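Local coordinates for uncharacterized protein (Methanosaeta thermophila PT, PDB 5HT7) that binds transition-metal ions such as iron(II) as a trimer, through a betagamma-crystallin domain whose wider cellular role is not established, at residues A[15-20]-A[42-47]; A[11-16]-A[28-33]; A[46-49]-A[53-56]. All coordinates share one frame; numbering follows the deposited sequence.

Interaction 1: residues A[15-20]-A[42-47]; sequences KHIFES and GVWRLY. With FE2 (Fe (II) ion), chain D.
The indole of Trp-44 reaches across the fold with its six-membered ring foremost and comes up against Ile-17 and the backbone turn that follows it. Ile-17 meets it with the methyl CG2, which lies 3.5 Å from Trp-44 CZ3. The methyl comes in obliquely against the outer carbons of the six-membered ring. CG2 stands anti to the backbone N of Ile-17, and this choice of chi1 gives the methyl to the tryptophan while the longer CG1-CD1 branch leads away from it.

Main-chain atoms of residues 18 to 20 also meet the indole tip. Glu-19 O approaches Trp-44 CZ3 obliquely to 3.5 Å, and Glu-19 N is 3.6 Å from Trp-44 CH2, whereas the carbonyl carbon of Phe-18 sits near the ring plane, at its edge. Glu-19 has a positive phi (72°), and the tight bend there carries a weak bond from Ser-20 N to Phe-18 O; its carboxylate-bearing side chain starts away from the tryptophan. At the other end of the indole, NE1 is spent on Ser-41 O, a bond that should limit how far the ring can turn.

His-16, next to Ile-17, binds the iron through NE2. Strand 14-16 is an outer strand of one four-stranded sheet, and from it the chain passes through Ile-17 to Glu-19 to reach strand 20-21 in the other sheet. There strand 78-81 separates 20-21 from 44-47, and its Met-79 also packs on Trp-44.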
ATOM      1  N   LYS A  15       4.166  -2.787   4.894  1.00 19.01           N
ATOM      2  CA  LYS A  15       4.589  -1.446   5.243  1.00 20.90           C
ATOM      3  C   LYS A  15       5.263  -0.794   4.041  1.00 18.93           C
ATOM      4  O   LYS A  15       6.215  -1.342   3.502  1.00 17.17           O
ATOM      5  CB  LYS A  15       5.552  -1.494   6.437  1.00 18.49           C
ATOM      6  CG  LYS A  15       6.074  -0.140   6.905  1.00 19.67           C
ATOM      7  CD  LYS A  15       6.924  -0.319   8.167  1.00 23.77           C
ATOM      8  CE  LYS A  15       7.758   0.931   8.423  1.00 25.60           C
ATOM      9  NZ  LYS A  15       6.932   2.136   8.626  1.00 22.63           N
ATOM     10  N   HIS A  16       4.769   0.371   3.637  1.00 19.35           N
ATOM     11  CA  HIS A  16       5.350   1.133   2.537  1.00 18.84           C
ATOM     12  C   HIS A  16       6.447   2.046   3.016  1.00 20.82           C
ATOM     13  O   HIS A  16       6.262   2.788   3.995  1.00 20.38           O
ATOM     14  CB  HIS A  16       4.286   1.985   1.853  1.00 18.07           C
ATOM     15  CG  HIS A  16       3.193   1.173   1.239  1.00 17.83           C
ATOM     16  ND1 HIS A  16       3.299   0.627  -0.017  1.00 19.96           N
ATOM     17  CD2 HIS A  16       1.990   0.788   1.722  1.00 19.79           C
ATOM     18  CE1 HIS A  16       2.195  -0.046  -0.297  1.00 21.11           C
ATOM     19  NE2 HIS A  16       1.386   0.035   0.744  1.00 16.32           N
ATOM     20  N   ILE A  17       7.567   2.023   2.306  1.00 19.07           N
ATOM     21  CA  ILE A  17       8.700   2.878   2.641  1.00 21.87           C
ATOM     22  C   ILE A  17       8.927   3.878   1.519  1.00 22.90           C
ATOM     23  O   ILE A  17       9.149   3.486   0.375  1.00 22.89           O
ATOM     24  CB  ILE A  17       9.995   2.076   2.842  1.00 23.16           C
ATOM     25  CG1 ILE A  17       9.733   0.836   3.703  1.00 23.23           C
ATOM     26  CG2 ILE A  17      11.057   2.962   3.464  1.00 24.27           C
ATOM     27  CD1 ILE A  17       9.429   1.171   5.133  1.00 23.18           C
ATOM     28  N   PHE A  18       8.859   5.165   1.844  1.00 23.15           N
ATOM     29  CA  PHE A  18       9.078   6.197   0.849  1.00 27.68           C
ATOM     30  C   PHE A  18      10.388   6.888   1.159  1.00 25.02           C
ATOM     31  O   PHE A  18      10.504   7.575   2.175  1.00 25.94           O
ATOM     32  CB  PHE A  18       7.900   7.177   0.816  1.00 27.94           C
ATOM     33  CG  PHE A  18       6.637   6.562   0.264  1.00 26.17           C
ATOM     34  CD1 PHE A  18       6.430   6.498  -1.103  1.00 25.37           C
ATOM     35  CD2 PHE A  18       5.685   6.013   1.108  1.00 27.93           C
ATOM     36  CE1 PHE A  18       5.285   5.909  -1.617  1.00 31.40           C
ATOM     37  CE2 PHE A  18       4.536   5.426   0.600  1.00 24.42           C
ATOM     38  CZ  PHE A  18       4.334   5.376  -0.759  1.00 28.84           C
ATOM     39  N   GLU A  19      11.377   6.634   0.306  1.00 22.37           N
ATOM     40  CA  GLU A  19      12.721   7.226   0.407  1.00 27.79           C
ATOM     41  C   GLU A  19      13.548   6.670   1.559  1.00 27.18           C
ATOM     42  O   GLU A  19      14.677   6.229   1.352  1.00 30.81           O
ATOM     43  CB  GLU A  19      12.630   8.746   0.529  1.00 31.95           C
ATOM     44  CG  GLU A  19      12.385   9.441  -0.796  1.00 39.62           C
ATOM     45  CD  GLU A  19      13.480   9.149  -1.792  1.00 47.73           C
ATOM     46  OE1 GLU A  19      14.666   9.324  -1.427  1.00 50.09           O
ATOM     47  OE2 GLU A  19      13.160   8.740  -2.928  1.00 51.13           O
ATOM     48  N   SER A  20      13.000   6.690   2.772  1.00 25.16           N
ATOM     49  CA  SER A  20      13.718   6.129   3.910  1.00 24.02           C
ATOM     50  C   SER A  20      12.812   5.926   5.091  1.00 25.24           C
ATOM     51  O   SER A  20      11.693   6.450   5.129  1.00 24.52           O
ATOM     52  CB  SER A  20      14.873   7.047   4.324  1.00 31.02           C
ATOM     53  OG  SER A  20      14.377   8.329   4.658  1.00 28.24           O
ATOM     54  N   GLY A  42      14.788   2.277  -7.486  1.00 40.63           N
ATOM     55  CA  GLY A  42      15.994   2.647  -6.781  1.00 37.73           C
ATOM     56  C   GLY A  42      16.687   1.455  -6.160  1.00 34.92           C
ATOM     57  O   GLY A  42      16.183   0.329  -6.208  1.00 33.88           O
ATOM     58  N   VAL A  43      17.851   1.724  -5.578  1.00 32.90           N
ATOM     59  CA  VAL A  43      18.638   0.739  -4.860  1.00 33.47           C
ATOM     60  C   VAL A  43      18.635   1.099  -3.380  1.00 33.72           C
ATOM     61  O   VAL A  43      18.852   2.257  -3.018  1.00 33.82           O
ATOM     62  CB  VAL A  43      20.087   0.673  -5.398  1.00 37.53           C
ATOM     63  CG1 VAL A  43      20.948  -0.236  -4.538  1.00 36.06           C
ATOM     64  CG2 VAL A  43      20.082   0.198  -6.847  1.00 37.17           C
ATOM     65  N   TRP A  44      18.377   0.109  -2.526  1.00 29.61           N
ATOM     66  CA  TRP A  44      18.176   0.376  -1.105  1.00 28.82           C
ATOM     67  C   TRP A  44      19.246  -0.266  -0.225  1.00 28.56           C
ATOM     68  O   TRP A  44      19.717  -1.381  -0.491  1.00 31.95           O
ATOM     69  CB  TRP A  44      16.787  -0.111  -0.672  1.00 30.50           C
ATOM     70  CG  TRP A  44      15.654   0.698  -1.249  1.00 27.23           C
ATOM     71  CD1 TRP A  44      15.259   0.750  -2.554  1.00 31.93           C
ATOM     72  CD2 TRP A  44      14.776   1.566  -0.531  1.00 26.60           C
ATOM     73  NE1 TRP A  44      14.193   1.610  -2.696  1.00 28.77           N
ATOM     74  CE2 TRP A  44      13.874   2.118  -1.464  1.00 28.01           C
ATOM     75  CE3 TRP A  44      14.663   1.932   0.812  1.00 25.08           C
ATOM     76  CZ2 TRP A  44      12.882   3.021  -1.098  1.00 26.85           C
ATOM     77  CZ3 TRP A  44      13.680   2.832   1.169  1.00 27.95           C
ATOM     78  CH2 TRP A  44      12.799   3.359   0.220  1.00 24.56           C
ATOM     79  N   ARG A  45      19.616   0.447   0.830  1.00 30.20           N
ATOM     80  CA  ARG A  45      20.480  -0.098   1.862  1.00 30.84           C
ATOM     81  C   ARG A  45      19.646  -0.331   3.125  1.00 30.79           C
ATOM     82  O   ARG A  45      18.851   0.528   3.523  1.00 29.41           O
ATOM     83  CB  ARG A  45      21.654   0.852   2.139  1.00 34.72           C
ATOM     84  CG  ARG A  45      22.698   0.318   3.104  1.00 33.72           C
ATOM     85  CD  ARG A  45      23.911   1.262   3.178  1.00 37.71           C
ATOM     86  NE  ARG A  45      24.487   1.496   1.851  1.00 39.55           N
ATOM     87  CZ  ARG A  45      25.345   2.470   1.558  1.00 44.69           C
ATOM     88  NH1 ARG A  45      25.752   3.315   2.496  1.00 40.93           N
ATOM     89  NH2 ARG A  45      25.802   2.595   0.318  1.00 47.48           N
ATOM     90  N   LEU A  46      19.814  -1.503   3.727  1.00 28.21           N
ATOM     91  CA  LEU A  46      19.089  -1.885   4.938  1.00 26.98           C
ATOM     92  C   LEU A  46      20.042  -1.914   6.120  1.00 25.37           C
ATOM     93  O   LEU A  46      21.203  -2.266   5.963  1.00 29.69           O
ATOM     94  CB  LEU A  46      18.445  -3.259   4.768  1.00 24.71           C
ATOM     95  CG  LEU A  46      17.082  -3.384   4.081  1.00 29.04           C
ATOM     96  CD1 LEU A  46      17.058  -2.679   2.744  1.00 26.15           C
ATOM     97  CD2 LEU A  46      16.763  -4.869   3.931  1.00 27.20           C
ATOM     98  N   TYR A  47      19.544  -1.573   7.303  1.00 27.25           N
ATOM     99  CA  TYR A  47      20.384  -1.475   8.493  1.00 30.43           C
ATOM    100  C   TYR A  47      19.768  -2.247   9.655  1.00 32.05           C
ATOM    101  O   TYR A  47      18.542  -2.318   9.766  1.00 29.29           O
ATOM    102  CB  TYR A  47      20.565  -0.009   8.906  1.00 27.02           C
ATOM    103  CG  TYR A  47      21.069   0.928   7.827  1.00 30.54           C
ATOM    104  CD1 TYR A  47      20.219   1.391   6.817  1.00 30.30           C
ATOM    105  CD2 TYR A  47      22.386   1.390   7.845  1.00 31.30           C
ATOM    106  CE1 TYR A  47      20.682   2.263   5.835  1.00 29.92           C
ATOM    107  CE2 TYR A  47      22.852   2.260   6.878  1.00 29.92           C
ATOM    108  CZ  TYR A  47      22.000   2.697   5.885  1.00 33.63           C
ATOM    109  OH  TYR A  47      22.463   3.564   4.931  1.00 34.08           O
TER
HETATM  110 FE   FE2 D 101      -0.737  -0.684   1.101  1.00 21.91          FE

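Interaction 2: residues A[11-16]-A[28-33]; sequences RGVHKH and IAFNAT. With FE2 (Fe (II) ion), chain D.
Lys-15 lays the aliphatic part of its side chain on the ring of Phe-30. Its CB stands over the ring face, 3.9 Å from the Phe-30 centroid and only 14° off the normal, a CH-pi contact, and farther along the chain CD comes to 3.8 Å from Phe-30 CD2. Lys-15 leaves the strand with CG anti to the backbone N (chi1 180°) and stays extended as far as CE; the bend at chi4 then takes NZ off the hydrocarbon surface to salt bridges with Asp-27 and Asp-21.

Phe-30 has its own CG anti to N, chi1 -164°, which carries the ring from the loop toward strand 14-16. Near the ring plane, Val-13 O meets the edge at CE1, 3.5 Å away. Val-13 CG2 adds a looser touch, 4.1 Å from Phe-30 CD1. A serine in place of Phe-30 would probably leave the methylenes of Lys-15 without their aromatic cover and open a gap between the loop and the strand.

His-14 turns the opposite way from Lys-15, and its NE2 binds the iron at 2.2 Å. With His-16 NE2 and the same two histidines from each of the other subunits, it completes a six-histidine iron site shared by the three betagamma-crystallin domains of the trimer.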
ATOM      1  N   ARG A  11       3.313 -11.718   1.813  1.00 24.04           N
ATOM      2  CA  ARG A  11       2.051 -11.918   2.496  1.00 21.61           C
ATOM      3  C   ARG A  11       2.149 -11.376   3.913  1.00 25.77           C
ATOM      4  O   ARG A  11       3.241 -11.024   4.374  1.00 21.77           O
ATOM      5  CB  ARG A  11       1.669 -13.410   2.469  1.00 25.37           C
ATOM      6  CG  ARG A  11       1.489 -13.936   1.025  1.00 30.23           C
ATOM      7  CD  ARG A  11       1.176 -15.437   0.919  1.00 34.49           C
ATOM      8  NE  ARG A  11       0.694 -15.772  -0.428  1.00 36.51           N
ATOM      9  CZ  ARG A  11       1.272 -16.644  -1.251  1.00 42.19           C
ATOM     10  NH1 ARG A  11       2.359 -17.299  -0.860  1.00 40.85           N
ATOM     11  NH2 ARG A  11       0.758 -16.871  -2.469  1.00 32.81           N
ATOM     12  N   GLY A  12       1.016 -11.288   4.604  1.00 21.28           N
ATOM     13  CA  GLY A  12       0.997 -10.712   5.936  1.00 23.83           C
ATOM     14  C   GLY A  12       0.880  -9.198   5.898  1.00 24.60           C
ATOM     15  O   GLY A  12       0.812  -8.605   4.817  1.00 21.72           O
ATOM     16  N   VAL A  13       0.837  -8.564   7.070  1.00 23.87           N
ATOM     17  CA  VAL A  13       0.763  -7.106   7.122  1.00 21.30           C
ATOM     18  C   VAL A  13       1.965  -6.505   6.379  1.00 23.46           C
ATOM     19  O   VAL A  13       3.043  -7.088   6.352  1.00 21.11           O
ATOM     20  CB  VAL A  13       0.722  -6.561   8.575  1.00 25.14           C
ATOM     21  CG1 VAL A  13      -0.596  -6.947   9.252  1.00 28.37           C
ATOM     22  CG2 VAL A  13       1.904  -7.069   9.381  1.00 26.70           C
ATOM     23  N   HIS A  14       1.755  -5.362   5.735  1.00 22.11           N
ATOM     24  CA  HIS A  14       2.815  -4.779   4.930  1.00 18.31           C
ATOM     25  C   HIS A  14       3.026  -3.326   5.313  1.00 20.28           C
ATOM     26  O   HIS A  14       2.180  -2.715   5.973  1.00 21.17           O
ATOM     27  CB  HIS A  14       2.492  -4.918   3.439  1.00 21.16           C
ATOM     28  CG  HIS A  14       1.368  -4.049   2.977  1.00 18.82           C
ATOM     29  ND1 HIS A  14       0.052  -4.454   3.012  1.00 18.58           N
ATOM     30  CD2 HIS A  14       1.367  -2.803   2.445  1.00 18.50           C
ATOM     31  CE1 HIS A  14      -0.717  -3.490   2.532  1.00 22.79           C
ATOM     32  NE2 HIS A  14       0.060  -2.475   2.192  1.00 19.77           N
ATOM     33  N   LYS A  15       4.166  -2.787   4.894  1.00 19.01           N
ATOM     34  CA  LYS A  15       4.589  -1.446   5.243  1.00 20.90           C
ATOM     35  C   LYS A  15       5.263  -0.794   4.041  1.00 18.93           C
ATOM     36  O   LYS A  15       6.215  -1.342   3.502  1.00 17.17           O
ATOM     37  CB  LYS A  15       5.552  -1.494   6.437  1.00 18.49           C
ATOM     38  CG  LYS A  15       6.074  -0.140   6.905  1.00 19.67           C
ATOM     39  CD  LYS A  15       6.924  -0.319   8.167  1.00 23.77           C
ATOM     40  CE  LYS A  15       7.758   0.931   8.423  1.00 25.60           C
ATOM     41  NZ  LYS A  15       6.932   2.136   8.626  1.00 22.63           N
ATOM     42  N   HIS A  16       4.769   0.371   3.637  1.00 19.35           N
ATOM     43  CA  HIS A  16       5.350   1.133   2.537  1.00 18.84           C
ATOM     44  C   HIS A  16       6.447   2.046   3.016  1.00 20.82           C
ATOM     45  O   HIS A  16       6.262   2.788   3.995  1.00 20.38           O
ATOM     46  CB  HIS A  16       4.286   1.985   1.853  1.00 18.07           C
ATOM     47  CG  HIS A  16       3.193   1.173   1.239  1.00 17.83           C
ATOM     48  ND1 HIS A  16       3.299   0.627  -0.017  1.00 19.96           N
ATOM     49  CD2 HIS A  16       1.990   0.788   1.722  1.00 19.79           C
ATOM     50  CE1 HIS A  16       2.195  -0.046  -0.297  1.00 21.11           C
ATOM     51  NE2 HIS A  16       1.386   0.035   0.744  1.00 16.32           N
ATOM     52  N   ILE A  28       4.156   0.987  15.296  1.00 34.79           N
ATOM     53  CA  ILE A  28       3.374   0.034  16.080  1.00 39.00           C
ATOM     54  C   ILE A  28       2.428  -0.803  15.230  1.00 39.79           C
ATOM     55  O   ILE A  28       2.047  -1.910  15.621  1.00 42.21           O
ATOM     56  CB  ILE A  28       2.546   0.740  17.170  1.00 43.94           C
ATOM     57  CG1 ILE A  28       1.618   1.781  16.547  1.00 43.58           C
ATOM     58  CG2 ILE A  28       3.458   1.372  18.206  1.00 44.66           C
ATOM     59  CD1 ILE A  28       0.609   2.359  17.527  1.00 51.89           C
ATOM     60  N   ALA A  29       2.054  -0.286  14.064  1.00 38.23           N
ATOM     61  CA  ALA A  29       1.147  -1.000  13.171  1.00 34.97           C
ATOM     62  C   ALA A  29       1.876  -2.093  12.400  1.00 34.63           C
ATOM     63  O   ALA A  29       1.257  -2.909  11.722  1.00 35.69           O
ATOM     64  CB  ALA A  29       0.482  -0.036  12.206  1.00 36.20           C
ATOM     65  N   PHE A  30       3.200  -2.097  12.501  1.00 33.26           N
ATOM     66  CA  PHE A  30       4.007  -3.121  11.853  1.00 32.04           C
ATOM     67  C   PHE A  30       4.764  -3.891  12.934  1.00 37.85           C
ATOM     68  O   PHE A  30       5.991  -3.887  12.975  1.00 33.01           O
ATOM     69  CB  PHE A  30       4.968  -2.497  10.837  1.00 29.66           C
ATOM     70  CG  PHE A  30       5.564  -3.488   9.871  1.00 29.70           C
ATOM     71  CD1 PHE A  30       4.755  -4.190   8.995  1.00 24.89           C
ATOM     72  CD2 PHE A  30       6.936  -3.701   9.827  1.00 26.82           C
ATOM     73  CE1 PHE A  30       5.287  -5.100   8.102  1.00 25.90           C
ATOM     74  CE2 PHE A  30       7.481  -4.613   8.937  1.00 32.51           C
ATOM     75  CZ  PHE A  30       6.647  -5.316   8.064  1.00 29.97           C
ATOM     76  N   ASN A  31       4.009  -4.529  13.823  1.00 41.68           N
ATOM     77  CA  ASN A  31       4.587  -5.258  14.943  1.00 41.10           C
ATOM     78  C   ASN A  31       5.072  -6.637  14.499  1.00 42.78           C
ATOM     79  O   ASN A  31       4.505  -7.660  14.895  1.00 39.97           O
ATOM     80  CB  ASN A  31       3.566  -5.407  16.073  1.00 47.90           C
ATOM     81  CG  ASN A  31       4.193  -5.894  17.374  1.00 50.07           C
ATOM     82  OD1 ASN A  31       5.336  -6.351  17.399  1.00 49.07           O
ATOM     83  ND2 ASN A  31       3.427  -5.827  18.458  1.00 54.09           N
ATOM     84  N   ALA A  32       6.118  -6.654  13.676  1.00 35.85           N
ATOM     85  CA  ALA A  32       6.675  -7.899  13.162  1.00 38.38           C
ATOM     86  C   ALA A  32       8.014  -7.645  12.500  1.00 38.07           C
ATOM     87  O   ALA A  32       8.268  -6.564  11.972  1.00 35.45           O
ATOM     88  CB  ALA A  32       5.724  -8.546  12.172  1.00 39.36           C
ATOM     89  N   THR A  33       8.876  -8.649  12.532  1.00 34.36           N
ATOM     90  CA  THR A  33      10.093  -8.595  11.752  1.00 38.37           C
ATOM     91  C   THR A  33       9.715  -8.875  10.316  1.00 32.44           C
ATOM     92  O   THR A  33       8.908  -9.763  10.040  1.00 35.80           O
ATOM     93  CB  THR A  33      11.127  -9.612  12.244  1.00 42.33           C
ATOM     94  OG1 THR A  33      10.565 -10.928  12.151  1.00 43.21           O
ATOM     95  CG2 THR A  33      11.484  -9.325  13.681  1.00 38.53           C
TER
HETATM   96 FE   FE2 D 101      -0.737  -0.684   1.101  1.00 21.91          FE

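Interaction 3: residues A[46-49]-A[53-56]; sequences LYRE and QSPY
Arg-48 NH1 is gripped by Ser-54, by a water and, weakly, by Pro-55. Ser-54 OG lies in the guanidinium plane and accepts a bond of 3.2 Å from NH1, a water accepts another from NH1 at 2.8 Å, and Pro-55 O takes a weak, bent one. The same water donates to Pro-55 O, so the carbonyl is tied to the arginine both directly and through solvent. This is an antiparallel hairpin, matching the folded hairpin near the start of a crystallin Greek key.

Tyr-47 and Pro-55 form its non-hydrogen-bonded pair, and bonds flank them on both sides. Arg-48 N donates to Ser-54 O at 2.8 Å, and Tyr-56 N donates to Leu-46 O at 2.9 Å. Ser-54 turns the chain at a positive phi.

The extended Arg-48 side chain passes across one face of the Tyr-56 ring. CG makes the CH-pi contact, 3.9 Å from the centroid, while CZ lies 4.3 Å from it in an off-centre cation-pi arrangement, with guanidinium and ring planes 43° apart. The tyrosine OH bonds to Val-75 O, and its CD2 packs against Leu-46 CB. On the face that carries Tyr-47 and Pro-55, the phenol crosses the proline obliquely, Tyr-47 CD2 lying 3.6 Å from Pro-55 CB.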
ATOM      1  N   LEU A  46      19.814  -1.503   3.727  1.00 28.21           N
ATOM      2  CA  LEU A  46      19.089  -1.885   4.938  1.00 26.98           C
ATOM      3  C   LEU A  46      20.042  -1.914   6.120  1.00 25.37           C
ATOM      4  O   LEU A  46      21.203  -2.266   5.963  1.00 29.69           O
ATOM      5  CB  LEU A  46      18.445  -3.259   4.768  1.00 24.71           C
ATOM      6  CG  LEU A  46      17.082  -3.384   4.081  1.00 29.04           C
ATOM      7  CD1 LEU A  46      17.058  -2.679   2.744  1.00 26.15           C
ATOM      8  CD2 LEU A  46      16.763  -4.869   3.931  1.00 27.20           C
ATOM      9  N   TYR A  47      19.544  -1.573   7.303  1.00 27.25           N
ATOM     10  CA  TYR A  47      20.384  -1.475   8.493  1.00 30.43           C
ATOM     11  C   TYR A  47      19.768  -2.247   9.655  1.00 32.05           C
ATOM     12  O   TYR A  47      18.542  -2.318   9.766  1.00 29.29           O
ATOM     13  CB  TYR A  47      20.565  -0.009   8.906  1.00 27.02           C
ATOM     14  CG  TYR A  47      21.069   0.928   7.827  1.00 30.54           C
ATOM     15  CD1 TYR A  47      20.219   1.391   6.817  1.00 30.30           C
ATOM     16  CD2 TYR A  47      22.386   1.390   7.845  1.00 31.30           C
ATOM     17  CE1 TYR A  47      20.682   2.263   5.835  1.00 29.92           C
ATOM     18  CE2 TYR A  47      22.852   2.260   6.878  1.00 29.92           C
ATOM     19  CZ  TYR A  47      22.000   2.697   5.885  1.00 33.63           C
ATOM     20  OH  TYR A  47      22.463   3.564   4.931  1.00 34.08           O
ATOM     21  N   ARG A  48      20.611  -2.795  10.530  1.00 28.96           N
ATOM     22  CA  ARG A  48      20.133  -3.531  11.704  1.00 28.75           C
ATOM     23  C   ARG A  48      19.544  -2.626  12.774  1.00 30.58           C
ATOM     24  O   ARG A  48      18.618  -3.024  13.488  1.00 34.32           O
ATOM     25  CB  ARG A  48      21.268  -4.347  12.323  1.00 34.46           C
ATOM     26  CG  ARG A  48      21.862  -5.368  11.387  1.00 32.65           C
ATOM     27  CD  ARG A  48      23.055  -6.067  12.020  1.00 35.95           C
ATOM     28  NE  ARG A  48      23.572  -7.064  11.096  1.00 35.86           N
ATOM     29  CZ  ARG A  48      24.470  -6.804  10.160  1.00 38.89           C
ATOM     30  NH1 ARG A  48      24.972  -5.579  10.045  1.00 38.08           N
ATOM     31  NH2 ARG A  48      24.869  -7.766   9.342  1.00 37.06           N
ATOM     32  N   GLU A  49      20.097  -1.420  12.895  1.00 27.94           N
ATOM     33  CA  GLU A  49      19.715  -0.490  13.952  1.00 30.62           C
ATOM     34  C   GLU A  49      18.995   0.729  13.378  1.00 29.93           C
ATOM     35  O   GLU A  49      19.103   1.009  12.188  1.00 28.92           O
ATOM     36  CB  GLU A  49      20.961  -0.052  14.744  1.00 33.59           C
ATOM     37  CG  GLU A  49      21.608  -1.184  15.532  1.00 40.30           C
ATOM     38  CD  GLU A  49      22.846  -0.753  16.294  1.00 48.16           C
ATOM     39  OE1 GLU A  49      23.171   0.456  16.285  1.00 49.41           O
ATOM     40  OE2 GLU A  49      23.499  -1.628  16.903  1.00 59.54           O
ATOM     41  N   GLN A  53      22.331   2.966  11.028  1.00 31.19           N
ATOM     42  CA  GLN A  53      23.531   2.417  11.642  1.00 32.06           C
ATOM     43  C   GLN A  53      23.553   0.895  11.530  1.00 34.87           C
ATOM     44  O   GLN A  53      22.506   0.242  11.583  1.00 27.97           O
ATOM     45  CB  GLN A  53      23.623   2.865  13.100  1.00 32.57           C
ATOM     46  CG  GLN A  53      23.841   4.386  13.229  1.00 31.09           C
ATOM     47  CD  GLN A  53      23.885   4.862  14.662  1.00 38.33           C
ATOM     48  OE1 GLN A  53      24.521   4.244  15.512  1.00 46.28           O
ATOM     49  NE2 GLN A  53      23.220   5.975  14.939  1.00 43.30           N
ATOM     50  N   SER A  54      24.758   0.358  11.347  1.00 30.44           N
ATOM     51  CA  SER A  54      25.012  -1.069  11.166  1.00 33.98           C
ATOM     52  C   SER A  54      24.308  -1.642   9.940  1.00 33.76           C
ATOM     53  O   SER A  54      23.349  -2.420  10.065  1.00 30.47           O
ATOM     54  CB  SER A  54      24.601  -1.866  12.404  1.00 36.07           C
ATOM     55  OG  SER A  54      24.807  -3.253  12.171  1.00 38.17           O
ATOM     56  N   PRO A  55      24.808  -1.293   8.751  1.00 33.21           N
ATOM     57  CA  PRO A  55      24.199  -1.747   7.498  1.00 31.35           C
ATOM     58  C   PRO A  55      24.467  -3.214   7.195  1.00 34.71           C
ATOM     59  O   PRO A  55      25.522  -3.743   7.536  1.00 30.08           O
ATOM     60  CB  PRO A  55      24.862  -0.853   6.447  1.00 31.60           C
ATOM     61  CG  PRO A  55      26.232  -0.582   7.026  1.00 32.22           C
ATOM     62  CD  PRO A  55      26.043  -0.513   8.522  1.00 32.45           C
ATOM     63  N   TYR A  56      23.490  -3.868   6.577  1.00 34.00           N
ATOM     64  CA  TYR A  56      23.709  -5.163   5.959  1.00 36.62           C
ATOM     65  C   TYR A  56      24.545  -4.956   4.702  1.00 36.48           C
ATOM     66  O   TYR A  56      24.519  -3.881   4.119  1.00 35.30           O
ATOM     67  CB  TYR A  56      22.381  -5.825   5.612  1.00 34.73           C
ATOM     68  CG  TYR A  56      21.552  -6.245   6.797  1.00 33.12           C
ATOM     69  CD1 TYR A  56      21.811  -7.443   7.457  1.00 35.71           C
ATOM     70  CD2 TYR A  56      20.492  -5.465   7.240  1.00 29.89           C
ATOM     71  CE1 TYR A  56      21.035  -7.849   8.539  1.00 34.44           C
ATOM     72  CE2 TYR A  56      19.712  -5.865   8.315  1.00 31.43           C
ATOM     73  CZ  TYR A  56      19.990  -7.056   8.957  1.00 33.79           C
ATOM     74  OH  TYR A  56      19.219  -7.449  10.021  1.00 32.01           O
TER
HETATM   75  O   HOH W   1      21.989  -2.920   2.960  1.00 36.63           O
HETATM   76  O   HOH W   2      26.904  -6.261   8.187  1.00 41.22           O

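Interactions 1 and 2 start from the same strand, 14-16, and diverge: residues past its end turn inward to a tryptophan in interaction 1, the contact nearest the chain's centre, while in interaction 2 the strand meets the loop 28-33 on the side away from the iron. Both are partly buried, apolar contacts in which one buried aromatic ring, Trp-44 or Phe-30, meets side chain and main chain. Interaction 3 continues strand 44-47 beyond interaction 1, sharing Leu-46 and Tyr-47; it is more exposed, though Tyr-47 and Tyr-56 are buried, and relies on backbone bonds, an arginine and water. Interactions 2 and 3 sit on opposite sides of the chain's centre, interaction 3 remote from the metal site.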